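Local coordinates for alpha-glucosidase ([Eubacterium] rectale, PDB 6PNR), which probably hydrolyses alpha-glycosidic bonds of sulfoquinovose-containing sugars as a retaining-type family GH31 sulfoquinovosidase, and binds an aza-sugar sulfonate inhibitor, at residues D39-N44 with E155-G160; G118-Y123 with Y163-P168; F131-S136 with E411-P416; T226-Q231 with G446-C451. All coordinates share one frame; numbering follows the deposited sequence.

In the fold
Four contacts show how the N-terminal beta domain of a GH31 enzyme is tied together and to its TIM barrel. Along the chain, interactions 1, 2 and 3 interleave, and interaction 4 opens after interaction 2 has closed. Interactions 1 and 2 join parts of the N-terminal region to each other, while interactions 3 and 4 reach segments of the barrel, 411-416 and 446-451. Interactions 2 and 3 have centres 11 Å apart and touch, chiefly through Asn166 and Thr135; interactions 1 and 3 meet at Gly43 and Ser136 and share a six-stranded antiparallel sheet. Interactions 1 and 4 lie on opposite sides of the chain's centre, their centres 30 Å apart.

Interaction 1: residues D39-N44 with E155-G160; sequences DMYRGN and ENKAGG
Asn44 lays its amide against the backbone at Lys157 and Ala158, its CG 3.4 Å from Lys157 O and OD1 3.5 Å from Ala158 CA. It closes a type I' beta turn, Tyr41 to Asn44, which links strands 29-41 and 44-56 in a beta hairpin and faces the loop leaving helix 147-156. Within the turn, Asn44 ND2 donates to Tyr41 O at 3.0 Å, an oxygen that takes Asn44 N as well. Tyr41, with CG anti to the backbone N (chi1 -179°), swings its ring out to the helix end, where Asn156 O sits near the ring plane at the CD2 edge. The side chains of Lys157 and Tyr41 cross at about a right angle, CG of the lysine near CD2, while Arg42 lies over one ring face, CG above its centre and its guanidinium face against Tyr41 OH. No direct hydrogen bond joins the segments; two waters do: one links Tyr41 OH with Glu155 O, and another, very close to Asn44 OD1, donates over 2.9 Å to Ala158 O.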
loop_
_atom_site.group_PDB
_atom_site.type_symbol
_atom_site.label_atom_id
_atom_site.label_comp_id
_atom_site.label_asym_id
_atom_site.label_seq_id
_atom_site.Cartn_x
_atom_site.Cartn_y
_atom_site.Cartn_z
ATOM N N ASP A 39 -1.638 12.801 -5.524
ATOM C CA ASP A 39 -2.382 12.242 -6.655
ATOM C C ASP A 39 -3.874 12.258 -6.317
ATOM O O ASP A 39 -4.331 11.473 -5.482
ATOM C CB ASP A 39 -1.900 10.822 -6.951
ATOM C CG ASP A 39 -2.599 10.196 -8.146
ATOM O OD1 ASP A 39 -3.260 10.927 -8.918
ATOM O OD2 ASP A 39 -2.487 8.963 -8.308
ATOM N N MET A 40 -4.629 13.135 -6.974
ATOM C CA MET A 40 -6.044 13.334 -6.685
ATOM C C MET A 40 -6.935 12.687 -7.743
ATOM O O MET A 40 -6.728 12.893 -8.941
ATOM C CB MET A 40 -6.364 14.816 -6.615
ATOM C CG MET A 40 -7.806 15.064 -6.315
ATOM S SD MET A 40 -8.316 16.715 -6.741
ATOM C CE MET A 40 -10.004 16.624 -6.106
ATOM N N TYR A 41 -7.956 11.945 -7.301
ATOM C CA TYR A 41 -8.932 11.385 -8.245
ATOM C C TYR A 41 -10.300 11.395 -7.570
ATOM O O TYR A 41 -10.555 10.581 -6.680
ATOM C CB TYR A 41 -8.544 9.980 -8.682
ATOM C CG TYR A 41 -9.510 9.375 -9.677
ATOM C CD1 TYR A 41 -9.449 9.706 -11.027
ATOM C CD2 TYR A 41 -10.479 8.473 -9.267
ATOM C CE1 TYR A 41 -10.336 9.149 -11.940
ATOM C CE2 TYR A 41 -11.362 7.910 -10.169
ATOM C CZ TYR A 41 -11.294 8.254 -11.498
ATOM O OH TYR A 41 -12.192 7.692 -12.371
ATOM N N ARG A 42 -11.154 12.323 -7.993
ATOM C CA ARG A 42 -12.536 12.430 -7.528
ATOM C C ARG A 42 -12.633 12.458 -6.003
ATOM O O ARG A 42 -13.420 11.731 -5.389
ATOM C CB ARG A 42 -13.386 11.303 -8.118
ATOM C CG ARG A 42 -13.519 11.446 -9.637
ATOM C CD ARG A 42 -14.118 10.225 -10.278
ATOM N NE ARG A 42 -14.239 10.365 -11.732
ATOM C CZ ARG A 42 -14.956 9.533 -12.478
ATOM N NH1 ARG A 42 -15.606 8.531 -11.896
ATOM N NH2 ARG A 42 -15.040 9.707 -13.790
ATOM N N GLY A 43 -11.846 13.338 -5.391
ATOM C CA GLY A 43 -11.907 13.540 -3.958
ATOM C C GLY A 43 -11.079 12.572 -3.147
ATOM O O GLY A 43 -11.026 12.709 -1.919
ATOM N N ASN A 44 -10.447 11.595 -3.787
ATOM C CA ASN A 44 -9.493 10.698 -3.141
ATOM C C ASN A 44 -8.082 11.196 -3.431
ATOM O O ASN A 44 -7.796 11.643 -4.546
ATOM C CB ASN A 44 -9.647 9.253 -3.642
ATOM C CG ASN A 44 -11.070 8.728 -3.506
ATOM O OD1 ASN A 44 -11.476 8.248 -2.444
ATOM N ND2 ASN A 44 -11.830 8.810 -4.588
ATOM N N GLU A 155 -11.478 0.133 -9.373
ATOM C CA GLU A 155 -12.262 0.923 -10.319
ATOM C C GLU A 155 -12.234 2.409 -10.015
ATOM O O GLU A 155 -12.244 3.219 -10.944
ATOM C CB GLU A 155 -13.721 0.458 -10.327
ATOM C CG GLU A 155 -13.842 -1.053 -10.445
ATOM C CD GLU A 155 -15.194 -1.496 -10.926
ATOM O OE1 GLU A 155 -16.113 -0.647 -10.973
ATOM O OE2 GLU A 155 -15.343 -2.697 -11.244
ATOM N N ASN A 156 -12.178 2.783 -8.744
ATOM C CA ASN A 156 -12.415 4.169 -8.359
ATOM C C ASN A 156 -11.307 4.798 -7.520
ATOM O O ASN A 156 -11.462 5.953 -7.100
ATOM C CB ASN A 156 -13.749 4.269 -7.598
ATOM C CG ASN A 156 -14.916 3.703 -8.400
ATOM O OD1 ASN A 156 -14.978 3.881 -9.615
ATOM N ND2 ASN A 156 -15.842 3.027 -7.725
ATOM N N LYS A 157 -10.209 4.089 -7.256
ATOM C CA LYS A 157 -9.149 4.612 -6.386
ATOM C C LYS A 157 -9.716 5.048 -5.037
ATOM O O LYS A 157 -9.217 5.988 -4.410
ATOM C CB LYS A 157 -8.407 5.778 -7.053
ATOM C CG LYS A 157 -7.909 5.505 -8.477
ATOM C CD LYS A 157 -6.805 4.452 -8.481
ATOM C CE LYS A 157 -6.277 4.198 -9.887
ATOM N NZ LYS A 157 -5.020 3.394 -9.872
ATOM N N ALA A 158 -10.769 4.372 -4.572
ATOM C CA ALA A 158 -11.628 4.950 -3.542
ATOM C C ALA A 158 -11.789 4.085 -2.299
ATOM O O ALA A 158 -12.647 4.391 -1.469
ATOM C CB ALA A 158 -13.015 5.261 -4.132
ATOM N N GLY A 159 -11.003 3.019 -2.136
ATOM C CA GLY A 159 -11.169 2.172 -0.965
ATOM C C GLY A 159 -10.788 2.859 0.339
ATOM O O GLY A 159 -11.387 2.586 1.386
ATOM N N GLY A 160 -9.804 3.756 0.301
ATOM C CA GLY A 160 -9.380 4.421 1.518
ATOM C C GLY A 160 -8.693 3.461 2.485
ATOM O O GLY A 160 -8.332 2.334 2.142
HETATM O O HOH W 1 -14.006 5.526 -11.503
HETATM O O HOH W 2 -13.436 7.132 -1.278
#

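Interaction 2: residues G118-Y123 with Y163-P168; sequences GEQMSY and YNTNYP
The Tyr167 ring has the backbone N of Glu119 over one face, 4.2 Å above the plane and offset toward the rim, while Glu119 CB approaches it obliquely; the phenol OH bonds to Gln169. Beside this pair the backbones are joined directly, as Glu119 N donates to Tyr167 O at 2.7 Å, almost in line with the carbonyl. The carbonyl of Glu119 is gripped in turn by a side chain: Thr165 OG1 donates to Glu119 O at 2.7 Å, in the carbonyl plane. The same hydroxyl accepts from Tyr167 N at 2.9 Å, forming an ST turn, because chi1 of 172° sets OG1 opposite the backbone N of Thr165. A valine in its place would probably leave Glu119 O without this donor and free the turn at Tyr167 N to shift. One water connects Gln120 NE2, which also bonds to Cys117 O, with Tyr163 O, and a second lies among Gln120 OE1, Met121 N and Asn164 O. The contact fastens the loop after strand 114-118 to the one leading into strand 168-174, two neighbours in the eight-stranded antiparallel sheet. Through one hydroxyl that both donates and accepts, Thr165 couples the loop crossing to its local turn, with water bridging beside it.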
loop_
_atom_site.group_PDB
_atom_site.type_symbol
_atom_site.label_atom_id
_atom_site.label_comp_id
_atom_site.label_asym_id
_atom_site.label_seq_id
_atom_site.Cartn_x
_atom_site.Cartn_y
_atom_site.Cartn_z
ATOM N N GLY A 118 -9.568 14.749 15.039
ATOM C CA GLY A 118 -10.769 14.967 14.250
ATOM C C GLY A 118 -11.818 13.899 14.457
ATOM O O GLY A 118 -11.885 13.286 15.521
ATOM N N GLU A 119 -12.652 13.664 13.451
ATOM C CA GLU A 119 -13.620 12.577 13.489
ATOM C C GLU A 119 -12.946 11.347 12.890
ATOM O O GLU A 119 -12.669 11.312 11.687
ATOM C CB GLU A 119 -14.889 12.952 12.720
ATOM C CG GLU A 119 -15.928 11.840 12.627
ATOM C CD GLU A 119 -17.000 12.129 11.587
ATOM O OE1 GLU A 119 -16.638 12.530 10.457
ATOM O OE2 GLU A 119 -18.204 11.966 11.902
ATOM N N GLN A 120 -12.679 10.345 13.724
ATOM C CA GLN A 120 -12.004 9.122 13.312
ATOM C C GLN A 120 -13.024 7.992 13.251
ATOM O O GLN A 120 -13.800 7.808 14.198
ATOM C CB GLN A 120 -10.870 8.789 14.283
ATOM C CG GLN A 120 -9.695 9.761 14.182
ATOM C CD GLN A 120 -8.963 9.679 12.835
ATOM O OE1 GLN A 120 -8.950 8.628 12.180
ATOM N NE2 GLN A 120 -8.346 10.789 12.422
ATOM N N MET A 121 -13.038 7.256 12.128
ATOM C CA MET A 121 -14.063 6.249 11.863
ATOM C C MET A 121 -13.629 4.834 12.220
ATOM O O MET A 121 -14.490 3.963 12.390
ATOM C CB MET A 121 -14.478 6.269 10.379
ATOM C CG MET A 121 -14.764 7.670 9.786
ATOM S SD MET A 121 -15.937 8.684 10.738
ATOM C CE MET A 121 -17.433 7.719 10.578
ATOM N N SER A 122 -12.331 4.579 12.349
ATOM C CA SER A 122 -11.831 3.240 12.672
ATOM C C SER A 122 -11.285 3.117 14.088
ATOM O O SER A 122 -11.577 2.130 14.771
ATOM C CB SER A 122 -10.737 2.823 11.679
ATOM O OG SER A 122 -11.271 2.509 10.389
ATOM N N TYR A 123 -10.488 4.077 14.557
ATOM C CA TYR A 123 -9.851 3.951 15.864
ATOM C C TYR A 123 -10.059 5.226 16.661
ATOM O O TYR A 123 -9.713 6.321 16.199
ATOM C CB TYR A 123 -8.363 3.627 15.727
ATOM C CG TYR A 123 -8.163 2.362 14.936
ATOM C CD1 TYR A 123 -8.568 1.130 15.442
ATOM C CD2 TYR A 123 -7.612 2.402 13.666
ATOM C CE1 TYR A 123 -8.399 -0.035 14.700
ATOM C CE2 TYR A 123 -7.444 1.254 12.917
ATOM C CZ TYR A 123 -7.849 0.041 13.432
ATOM O OH TYR A 123 -7.677 -1.098 12.679
ATOM N N TYR A 163 -7.320 5.723 8.351
ATOM C CA TYR A 163 -7.129 7.104 8.788
ATOM C C TYR A 163 -7.897 8.126 7.958
ATOM O O TYR A 163 -7.907 9.307 8.326
ATOM C CB TYR A 163 -5.637 7.475 8.754
ATOM C CG TYR A 163 -4.984 7.212 7.424
ATOM C CD1 TYR A 163 -5.031 8.162 6.411
ATOM C CD2 TYR A 163 -4.318 6.013 7.174
ATOM C CE1 TYR A 163 -4.448 7.929 5.176
ATOM C CE2 TYR A 163 -3.727 5.770 5.940
ATOM C CZ TYR A 163 -3.796 6.730 4.951
ATOM O OH TYR A 163 -3.231 6.509 3.727
ATOM N N ASN A 164 -8.502 7.730 6.839
ATOM C CA ASN A 164 -9.124 8.712 5.964
ATOM C C ASN A 164 -10.404 9.224 6.606
ATOM O O ASN A 164 -11.102 8.480 7.303
ATOM C CB ASN A 164 -9.407 8.108 4.580
ATOM C CG ASN A 164 -8.139 7.852 3.785
ATOM O OD1 ASN A 164 -7.790 6.696 3.491
ATOM N ND2 ASN A 164 -7.443 8.928 3.420
ATOM N N THR A 165 -10.701 10.509 6.395
ATOM C CA THR A 165 -11.844 11.114 7.062
ATOM C C THR A 165 -12.191 12.427 6.380
ATOM O O THR A 165 -11.312 13.139 5.890
ATOM C CB THR A 165 -11.565 11.344 8.557
ATOM O OG1 THR A 165 -12.631 12.107 9.133
ATOM C CG2 THR A 165 -10.252 12.086 8.762
ATOM N N ASN A 166 -13.489 12.733 6.351
ATOM C CA ASN A 166 -13.934 14.053 5.912
ATOM C C ASN A 166 -13.485 15.153 6.863
ATOM O O ASN A 166 -13.439 16.324 6.469
ATOM C CB ASN A 166 -15.464 14.107 5.801
ATOM C CG ASN A 166 -16.038 13.003 4.923
ATOM O OD1 ASN A 166 -16.326 11.897 5.394
ATOM N ND2 ASN A 166 -16.238 13.312 3.649
ATOM N N TYR A 167 -13.171 14.808 8.105
ATOM C CA TYR A 167 -12.952 15.796 9.162
ATOM C C TYR A 167 -11.763 15.357 10.003
ATOM O O TYR A 167 -11.926 14.791 11.092
ATOM C CB TYR A 167 -14.218 15.962 10.009
ATOM C CG TYR A 167 -14.117 16.931 11.185
ATOM C CD1 TYR A 167 -12.990 17.703 11.392
ATOM C CD2 TYR A 167 -15.168 17.077 12.070
ATOM C CE1 TYR A 167 -12.891 18.565 12.466
ATOM C CE2 TYR A 167 -15.082 17.947 13.155
ATOM C CZ TYR A 167 -13.938 18.685 13.340
ATOM O OH TYR A 167 -13.825 19.559 14.402
ATOM N N PRO A 168 -10.546 15.599 9.527
ATOM C CA PRO A 168 -9.372 15.430 10.385
ATOM C C PRO A 168 -9.082 16.730 11.121
ATOM O O PRO A 168 -9.574 17.799 10.759
ATOM C CB PRO A 168 -8.251 15.091 9.382
ATOM C CG PRO A 168 -8.642 15.839 8.112
ATOM C CD PRO A 168 -10.170 16.064 8.168
HETATM O O HOH W 3 -15.200 10.904 7.900
HETATM O O HOH W 4 -6.460 10.688 10.153
HETATM O O HOH W 5 -10.898 8.100 10.215
#

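Interaction 3: residues F131-S136 with E411-P416; sequences FPIWTS and EHNHWP
Trp134 and His412 both carry CG opposite their backbone N (chi1 -173° and 173°), and these torsions bring the indole and imidazole face to face in an offset stack. The planes lie 8° apart, with 3.9 Å between the centroids of the six-membered ring and the imidazole, and CD2 of His412 sits over the indole. The imidazole uses its edge for polar bonds: NE2 donates to Thr135 O at 2.5 Å, close to the ring plane, and ND1 donates to Leu395 O, so both nitrogens are engaged and the ring's rotation is fixed. Asn413 reads the same backbone with both ends of its amide. Its OD1 accepts from Thr135 N at 3.0 Å and its ND2 donates to Ile133 O at 3.1 Å, the latter from above the carbonyl plane. A leucine at Trp134 would probably strip the imidazole of its stacking partner, leaving a gap beside His412. Thr135 CG2 also meets Pro416 CG tip to tip. The chain leaving strand 130-133, at the edge of the six-stranded N-terminal sheet, packs against helix 408-429 of the barrel, with Phe45 from strand 44-56 set edge-to-face against both stacked rings.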
loop_
_atom_site.group_PDB
_atom_site.type_symbol
_atom_site.label_atom_id
_atom_site.label_comp_id
_atom_site.label_asym_id
_atom_site.label_seq_id
_atom_site.Cartn_x
_atom_site.Cartn_y
_atom_site.Cartn_z
ATOM N N PHE A 131 -1.799 9.044 11.937
ATOM C CA PHE A 131 -3.022 9.621 11.376
ATOM C C PHE A 131 -2.660 10.840 10.536
ATOM O O PHE A 131 -2.376 11.920 11.084
ATOM C CB PHE A 131 -3.998 9.950 12.496
ATOM C CG PHE A 131 -4.464 8.726 13.242
ATOM C CD1 PHE A 131 -3.711 8.195 14.282
ATOM C CD2 PHE A 131 -5.626 8.064 12.863
ATOM C CE1 PHE A 131 -4.115 7.049 14.929
ATOM C CE2 PHE A 131 -6.040 6.912 13.526
ATOM C CZ PHE A 131 -5.285 6.409 14.559
ATOM N N PRO A 132 -2.575 10.684 9.217
ATOM C CA PRO A 132 -2.490 11.846 8.325
ATOM C C PRO A 132 -3.695 12.756 8.495
ATOM O O PRO A 132 -4.824 12.296 8.672
ATOM C CB PRO A 132 -2.465 11.212 6.927
ATOM C CG PRO A 132 -1.812 9.883 7.166
ATOM C CD PRO A 132 -2.273 9.421 8.519
ATOM N N ILE A 133 -3.442 14.060 8.432
ATOM C CA ILE A 133 -4.467 15.087 8.618
ATOM C C ILE A 133 -4.689 15.741 7.258
ATOM O O ILE A 133 -3.959 16.661 6.871
ATOM C CB ILE A 133 -4.038 16.119 9.682
ATOM C CG1 ILE A 133 -3.615 15.421 10.979
ATOM C CG2 ILE A 133 -5.137 17.196 9.905
ATOM C CD1 ILE A 133 -4.687 14.568 11.641
ATOM N N TRP A 134 -5.662 15.229 6.503
ATOM C CA TRP A 134 -5.920 15.699 5.145
ATOM C C TRP A 134 -7.374 15.355 4.859
ATOM O O TRP A 134 -7.724 14.172 4.836
ATOM C CB TRP A 134 -4.973 15.025 4.144
ATOM C CG TRP A 134 -5.028 15.560 2.734
ATOM C CD1 TRP A 134 -5.680 15.006 1.667
ATOM C CD2 TRP A 134 -4.388 16.747 2.237
ATOM N NE1 TRP A 134 -5.484 15.771 0.539
ATOM C CE2 TRP A 134 -4.701 16.850 0.865
ATOM C CE3 TRP A 134 -3.595 17.741 2.824
ATOM C CZ2 TRP A 134 -4.241 17.903 0.071
ATOM C CZ3 TRP A 134 -3.132 18.784 2.028
ATOM C CH2 TRP A 134 -3.454 18.856 0.672
ATOM N N THR A 135 -8.220 16.368 4.694
ATOM C CA THR A 135 -9.630 16.083 4.445
ATOM C C THR A 135 -9.790 15.488 3.048
ATOM O O THR A 135 -9.127 15.905 2.095
ATOM C CB THR A 135 -10.492 17.343 4.628
ATOM O OG1 THR A 135 -11.871 17.026 4.385
ATOM C CG2 THR A 135 -10.058 18.488 3.709
ATOM N N SER A 136 -10.621 14.454 2.943
ATOM C CA SER A 136 -10.793 13.767 1.667
ATOM C C SER A 136 -12.035 12.895 1.768
ATOM O O SER A 136 -12.627 12.751 2.839
ATOM C CB SER A 136 -9.564 12.913 1.310
ATOM O OG SER A 136 -9.529 11.712 2.080
ATOM N N GLU A 411 -4.632 25.678 1.838
ATOM C CA GLU A 411 -6.063 25.953 1.826
ATOM C C GLU A 411 -6.921 24.697 1.725
ATOM O O GLU A 411 -8.118 24.768 2.034
ATOM C CB GLU A 411 -6.413 26.900 0.676
ATOM C CG GLU A 411 -5.739 28.256 0.765
ATOM C CD GLU A 411 -6.394 29.170 1.773
ATOM O OE1 GLU A 411 -7.120 28.673 2.663
ATOM O OE2 GLU A 411 -6.195 30.400 1.665
ATOM N N HIS A 412 -6.348 23.564 1.303
ATOM C CA HIS A 412 -7.131 22.336 1.169
ATOM C C HIS A 412 -7.835 21.977 2.474
ATOM O O HIS A 412 -9.056 21.775 2.497
ATOM C CB HIS A 412 -6.249 21.176 0.704
ATOM C CG HIS A 412 -6.962 19.859 0.715
ATOM N ND1 HIS A 412 -7.701 19.407 -0.357
ATOM C CD2 HIS A 412 -7.102 18.928 1.689
ATOM C CE1 HIS A 412 -8.243 18.240 -0.056
ATOM N NE2 HIS A 412 -7.897 17.928 1.181
ATOM N N ASN A 413 -7.080 21.891 3.579
ATOM C CA ASN A 413 -7.695 21.572 4.863
ATOM C C ASN A 413 -8.486 22.742 5.416
ATOM O O ASN A 413 -9.315 22.549 6.310
ATOM C CB ASN A 413 -6.644 21.161 5.890
ATOM C CG ASN A 413 -6.065 19.777 5.623
ATOM O OD1 ASN A 413 -6.704 18.928 5.001
ATOM N ND2 ASN A 413 -4.850 19.545 6.113
ATOM N N HIS A 414 -8.226 23.949 4.917
ATOM C CA HIS A 414 -8.957 25.118 5.376
ATOM C C HIS A 414 -10.370 25.152 4.813
ATOM O O HIS A 414 -11.262 25.727 5.443
ATOM C CB HIS A 414 -8.216 26.391 4.969
ATOM C CG HIS A 414 -8.708 27.624 5.665
ATOM N ND1 HIS A 414 -8.477 28.894 5.180
ATOM C CD2 HIS A 414 -9.413 27.781 6.813
ATOM C CE1 HIS A 414 -9.024 29.779 5.995
ATOM N NE2 HIS A 414 -9.598 29.130 6.992
ATOM N N TRP A 415 -10.587 24.544 3.636
ATOM C CA TRP A 415 -11.855 24.718 2.928
ATOM C C TRP A 415 -13.081 24.345 3.752
ATOM O O TRP A 415 -14.057 25.118 3.741
ATOM C CB TRP A 415 -11.835 23.928 1.618
ATOM C CG TRP A 415 -12.438 24.688 0.496
ATOM C CD1 TRP A 415 -13.660 24.487 -0.074
ATOM C CD2 TRP A 415 -11.849 25.797 -0.188
ATOM N NE1 TRP A 415 -13.863 25.401 -1.082
ATOM C CE2 TRP A 415 -12.768 26.217 -1.171
ATOM C CE3 TRP A 415 -10.631 26.476 -0.066
ATOM C CZ2 TRP A 415 -12.510 27.284 -2.030
ATOM C CZ3 TRP A 415 -10.375 27.537 -0.916
ATOM C CH2 TRP A 415 -11.315 27.934 -1.885
ATOM N N PRO A 416 -13.121 23.202 4.453
ATOM C CA PRO A 416 -14.335 22.863 5.211
ATOM C C PRO A 416 -14.742 23.913 6.224
ATOM O O PRO A 416 -15.943 24.094 6.446
ATOM C CB PRO A 416 -13.955 21.549 5.896
ATOM C CG PRO A 416 -12.952 20.936 4.959
ATOM C CD PRO A 416 -12.135 22.104 4.505
#

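Interaction 4: residues T226-Q231 with G446-C451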
loop_
_atom_site.group_PDB
_atom_site.type_symbol
_atom_site.label_atom_id
_atom_site.label_comp_id
_atom_site.label_asym_id
_atom_site.label_seq_id
_atom_site.Cartn_x
_atom_site.Cartn_y
_atom_site.Cartn_z
ATOM N N THR A 226 -14.101 26.430 24.737
ATOM C CA THR A 226 -13.804 27.851 24.913
ATOM C C THR A 226 -12.841 28.332 23.831
ATOM O O THR A 226 -12.997 29.433 23.290
ATOM C CB THR A 226 -13.230 28.116 26.311
ATOM O OG1 THR A 226 -14.248 27.885 27.294
ATOM C CG2 THR A 226 -12.744 29.576 26.427
ATOM N N TYR A 227 -11.875 27.491 23.456
ATOM C CA TYR A 227 -10.904 27.896 22.445
ATOM C C TYR A 227 -11.450 27.744 21.027
ATOM O O TYR A 227 -11.313 28.652 20.206
ATOM C CB TYR A 227 -9.608 27.088 22.591
ATOM C CG TYR A 227 -8.586 27.438 21.532
ATOM C CD1 TYR A 227 -8.027 28.709 21.476
ATOM C CD2 TYR A 227 -8.190 26.508 20.580
ATOM C CE1 TYR A 227 -7.106 29.047 20.498
ATOM C CE2 TYR A 227 -7.257 26.837 19.602
ATOM C CZ TYR A 227 -6.721 28.109 19.571
ATOM O OH TYR A 227 -5.799 28.452 18.604
ATOM N N PHE A 228 -12.044 26.592 20.706
ATOM C CA PHE A 228 -12.461 26.336 19.326
ATOM C C PHE A 228 -13.861 26.850 19.013
ATOM O O PHE A 228 -14.134 27.207 17.859
ATOM C CB PHE A 228 -12.415 24.838 19.021
ATOM C CG PHE A 228 -11.022 24.271 18.913
ATOM C CD1 PHE A 228 -10.183 24.650 17.878
ATOM C CD2 PHE A 228 -10.569 23.329 19.822
ATOM C CE1 PHE A 228 -8.908 24.116 17.759
ATOM C CE2 PHE A 228 -9.277 22.786 19.704
ATOM C CZ PHE A 228 -8.456 23.182 18.670
ATOM N N GLY A 229 -14.757 26.867 20.002
ATOM C CA GLY A 229 -16.129 27.284 19.779
ATOM C C GLY A 229 -17.155 26.317 20.328
ATOM O O GLY A 229 -16.837 25.158 20.614
ATOM N N ARG A 230 -18.391 26.786 20.499
ATOM C CA ARG A 230 -19.496 25.950 20.945
ATOM C C ARG A 230 -20.665 26.077 19.978
ATOM O O ARG A 230 -20.889 27.135 19.386
ATOM C CB ARG A 230 -19.949 26.322 22.368
ATOM C CG ARG A 230 -19.035 25.710 23.436
ATOM C CD ARG A 230 -19.224 26.314 24.795
ATOM N NE ARG A 230 -18.120 25.946 25.680
ATOM C CZ ARG A 230 -17.818 26.600 26.794
ATOM N NH1 ARG A 230 -18.543 27.649 27.149
ATOM N NH2 ARG A 230 -16.794 26.212 27.546
ATOM N N GLN A 231 -21.414 24.981 19.829
ATOM C CA GLN A 231 -22.568 24.954 18.943
ATOM C C GLN A 231 -23.787 25.581 19.629
ATOM O O GLN A 231 -23.911 25.525 20.857
ATOM C CB GLN A 231 -22.891 23.511 18.538
ATOM C CG GLN A 231 -21.770 22.801 17.744
ATOM C CD GLN A 231 -20.792 22.059 18.645
ATOM O OE1 GLN A 231 -21.145 21.052 19.263
ATOM N NE2 GLN A 231 -19.551 22.550 18.716
ATOM N N GLY A 446 -12.212 24.954 14.139
ATOM C CA GLY A 446 -13.196 26.010 13.979
ATOM C C GLY A 446 -14.579 25.505 13.645
ATOM O O GLY A 446 -15.558 26.242 13.834
ATOM N N SER A 447 -14.697 24.260 13.172
ATOM C CA SER A 447 -16.023 23.682 12.967
ATOM C C SER A 447 -16.825 23.649 14.252
ATOM O O SER A 447 -18.057 23.602 14.198
ATOM C CB SER A 447 -15.916 22.269 12.397
ATOM O OG SER A 447 -15.442 22.322 11.068
ATOM N N GLN A 448 -16.145 23.670 15.402
ATOM C CA GLN A 448 -16.828 23.691 16.689
ATOM C C GLN A 448 -17.745 24.898 16.811
ATOM O O GLN A 448 -18.802 24.811 17.446
ATOM C CB GLN A 448 -15.801 23.692 17.832
ATOM C CG GLN A 448 -14.942 22.403 17.956
ATOM C CD GLN A 448 -13.788 22.340 16.954
ATOM O OE1 GLN A 448 -13.638 23.214 16.108
ATOM N NE2 GLN A 448 -12.967 21.300 17.057
ATOM N N LYS A 449 -17.351 26.034 16.230
ATOM C CA LYS A 449 -18.176 27.240 16.219
ATOM C C LYS A 449 -19.126 27.281 15.028
ATOM O O LYS A 449 -20.320 27.560 15.192
ATOM C CB LYS A 449 -17.298 28.500 16.189
ATOM C CG LYS A 449 -18.149 29.780 16.126
ATOM C CD LYS A 449 -17.346 31.078 16.084
ATOM C CE LYS A 449 -18.313 32.285 16.100
ATOM N NZ LYS A 449 -17.614 33.608 16.016
ATOM N N TYR A 450 -18.610 26.990 13.830
ATOM C CA TYR A 450 -19.286 27.320 12.582
ATOM C C TYR A 450 -20.184 26.217 12.045
ATOM O O TYR A 450 -20.871 26.433 11.045
ATOM C CB TYR A 450 -18.259 27.662 11.505
ATOM C CG TYR A 450 -17.475 28.911 11.804
ATOM C CD1 TYR A 450 -18.123 30.089 12.152
ATOM C CD2 TYR A 450 -16.084 28.908 11.746
ATOM C CE1 TYR A 450 -17.409 31.243 12.432
ATOM C CE2 TYR A 450 -15.362 30.051 12.022
ATOM C CZ TYR A 450 -16.028 31.213 12.367
ATOM O OH TYR A 450 -15.309 32.347 12.642
ATOM N N CYS A 451 -20.191 25.042 12.643
ATOM C CA CYS A 451 -21.047 23.968 12.164
ATOM C C CYS A 451 -22.100 23.675 13.225
ATOM O O CYS A 451 -21.755 23.292 14.346
ATOM C CB CYS A 451 -20.213 22.730 11.839
ATOM S SG CYS A 451 -21.198 21.279 11.445
HETATM O O HOH W 6 -21.759 28.434 17.186
#
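Phe228 and Gln448 lie side by side and point the same way, the phenyl ring and the amide only 18° apart in plane. The amide comes up against the root of the phenylalanine, Gln448 CD standing 3.5 Å from Phe228 CB, with NE2 over one ring face. Over the opposite face, Tyr227 CD2 sits above the ring centre. Gln448 bends at chi2 (79°), which folds its OE1 back to accept from Gly446 N at 3.0 Å, in the carbonyl plane, while NE2 is left to reach Met482 O and Gln169. Helix 217-228 ends here and passes into the chain that leads to the TIM barrel, and the short helix 447-450 follows barrel strand 437-439, so the contact lies at the join between the N-terminal domain and the barrel, with Gly446 as N-cap. Gly229, past the helix end with positive phi, comes close enough to Lys449 that a CB would clash with the lysine's own CB; Gly229 O lies 3.3 Å from Gln448 CB. Gln231, its chain bent at chi2, brings NE2 back to donate to Gln448 O at 2.7 Å. That bond is nearly straight (174°), falls on a carbonyl lone pair and stays in the amide plane of Gln231, whose OE1 is held by Asn565 and Gly485. One water donates to both Arg230 O and Lys449 O, 2.7 Å from the former.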